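Local coordinates for protein aspartate-semialdehyde dehydrogenase (Vibrio cholerae, PDB 2R00) that catalyses the NADPH-dependent reductive dephosphorylation of L-aspartyl-4-phosphate to L-aspartate-semialdehyde, a step on the way to lysine, methionine and threonine, at residues E150-T155 and E246-E251. Numbering follows the deposited sequence.
Sequences ERINVT and EAVHVE
Glu251 pairs with Arg151 where two antiparallel strands of the dimerisation domain run side by side. Glu251 O accepts Glu150 N at 2.7 Å and, weakly, Arg151 N at 3.3 Å. Two residues facing one make this a classic beta bulge. In return Glu251 N gives a nearly straight bond to Arg151 O (2.8 Å, 177° at the hydrogen).

Both side chains of this pair leave the same face and lie alongside each other; Arg151 CB and Glu251 CB are 3.9 Å apart. CG of Arg151 is anti to its backbone N (chi1 -167°), and the chain bends at chi3. The guanidinium therefore lies with one face over the CB and CG of Glu251. Its plane is only 19° from that of the carboxylate. Arg151 NH1 is 4.3 Å from Glu251 OE2, but no N-H of Arg151 points at that oxygen, which sits to one side of the flat group, so this is at most a long-range attraction. OE2 also receives a weak bond from NE2 of His249.

His249 faces Asn153, and paired backbone bonds join the two residues; His249 N to Asn153 O measures 2.8 Å. The histidine ring is held at ND1 by Asn308, and Asn153 ND2 bonds Asp300 of the second subunit.

On the other face Ile152, Val154, Val248 and Val250 form an apolar row. Ile152 CG1 meets Val250 CG1 at 3.9 Å, and Val154 packs beside Val248. Glu246 lies at the end of that row, close to His244, the predicted proton acceptor.

The sheet thus turns this row toward helix 131-147, which begins with the catalytic Cys131, and a polar face to the dimer interface. There Arg151 and Glu251 form long, weak ion pairs with Glu251 and Arg151 of the second subunit, so their charges probably offset one another across the interface.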
# COMPACT_ATOMS: atom_id res chain seq x y z
N GLU A 150 -9.89 17.51 -4.16
CA GLU A 150 -11.27 17.13 -3.96
C GLU A 150 -11.34 15.94 -3.01
O GLU A 150 -12.11 15.94 -2.04
CB GLU A 150 -11.89 16.77 -5.31
CG GLU A 150 -13.39 16.53 -5.32
CD GLU A 150 -13.94 16.32 -6.73
OE1 GLU A 150 -15.13 16.63 -6.96
OE2 GLU A 150 -13.16 15.87 -7.62
N ARG A 151 -10.51 14.93 -3.28
CA ARG A 151 -10.52 13.69 -2.52
C ARG A 151 -9.11 13.12 -2.37
O ARG A 151 -8.34 13.09 -3.33
CB ARG A 151 -11.43 12.68 -3.20
CG ARG A 151 -11.76 11.46 -2.36
CD ARG A 151 -12.64 10.48 -3.14
NE ARG A 151 -13.45 11.16 -4.14
CZ ARG A 151 -13.37 10.94 -5.45
NH1 ARG A 151 -12.52 10.03 -5.92
NH2 ARG A 151 -14.15 11.62 -6.28
N ILE A 152 -8.78 12.68 -1.15
CA ILE A 152 -7.54 11.94 -0.87
C ILE A 152 -7.89 10.53 -0.42
O ILE A 152 -8.66 10.35 0.54
CB ILE A 152 -6.69 12.60 0.26
CG1 ILE A 152 -6.29 14.04 -0.10
CG2 ILE A 152 -5.42 11.76 0.55
CD1 ILE A 152 -5.92 14.91 1.12
N ASN A 153 -7.34 9.54 -1.12
CA ASN A 153 -7.34 8.17 -0.64
C ASN A 153 -5.90 7.79 -0.27
O ASN A 153 -4.98 7.90 -1.09
CB ASN A 153 -7.92 7.22 -1.70
CG ASN A 153 -9.45 7.32 -1.80
OD1 ASN A 153 -10.00 8.41 -1.95
ND2 ASN A 153 -10.14 6.18 -1.71
N VAL A 154 -5.71 7.35 0.97
CA VAL A 154 -4.37 7.13 1.49
C VAL A 154 -4.30 5.83 2.30
O VAL A 154 -5.19 5.55 3.11
CB VAL A 154 -3.86 8.34 2.31
CG1 VAL A 154 -4.81 8.68 3.51
CG2 VAL A 154 -2.41 8.14 2.78
N THR A 155 -3.23 5.06 2.07
CA THR A 155 -2.92 3.88 2.85
C THR A 155 -1.61 4.11 3.61
O THR A 155 -0.60 4.49 3.00
CB THR A 155 -2.80 2.61 1.96
OG1 THR A 155 -4.02 2.41 1.24
CG2 THR A 155 -2.52 1.37 2.81
N GLU A 246 3.43 5.68 3.29
CA GLU A 246 2.07 5.98 2.86
C GLU A 246 1.99 5.95 1.35
O GLU A 246 2.87 6.47 0.69
CB GLU A 246 1.65 7.37 3.29
CG GLU A 246 1.83 7.65 4.74
CD GLU A 246 1.48 9.05 5.09
OE1 GLU A 246 1.71 9.96 4.26
OE2 GLU A 246 0.98 9.24 6.20
N ALA A 247 0.93 5.35 0.83
CA ALA A 247 0.60 5.41 -0.59
C ALA A 247 -0.55 6.40 -0.71
O ALA A 247 -1.56 6.28 0.01
CB ALA A 247 0.17 4.04 -1.09
N VAL A 248 -0.39 7.40 -1.57
CA VAL A 248 -1.37 8.50 -1.65
C VAL A 248 -1.93 8.64 -3.05
O VAL A 248 -1.18 8.76 -4.03
CB VAL A 248 -0.75 9.89 -1.23
CG1 VAL A 248 -1.85 10.95 -1.11
CG2 VAL A 248 0.02 9.78 0.07
N HIS A 249 -3.26 8.61 -3.14
CA HIS A 249 -3.94 9.01 -4.36
C HIS A 249 -4.75 10.28 -4.09
O HIS A 249 -5.50 10.34 -3.12
CB HIS A 249 -4.87 7.91 -4.89
CG HIS A 249 -5.69 8.35 -6.06
ND1 HIS A 249 -5.21 8.32 -7.35
CD2 HIS A 249 -6.94 8.86 -6.14
CE1 HIS A 249 -6.14 8.78 -8.17
NE2 HIS A 249 -7.20 9.12 -7.46
N VAL A 250 -4.59 11.28 -4.96
CA VAL A 250 -5.36 12.51 -4.86
C VAL A 250 -6.16 12.82 -6.13
O VAL A 250 -5.67 12.69 -7.25
CB VAL A 250 -4.50 13.74 -4.42
CG1 VAL A 250 -3.86 13.47 -3.06
CG2 VAL A 250 -3.43 14.08 -5.43
N GLU A 251 -7.41 13.19 -5.92
CA GLU A 251 -8.28 13.66 -6.97
C GLU A 251 -8.21 15.19 -6.88
O GLU A 251 -8.61 15.78 -5.87
CB GLU A 251 -9.69 13.14 -6.71
CG GLU A 251 -10.61 13.12 -7.90
CD GLU A 251 -10.13 12.23 -9.03
OE1 GLU A 251 -10.32 12.64 -10.18
OE2 GLU A 251 -9.58 11.13 -8.79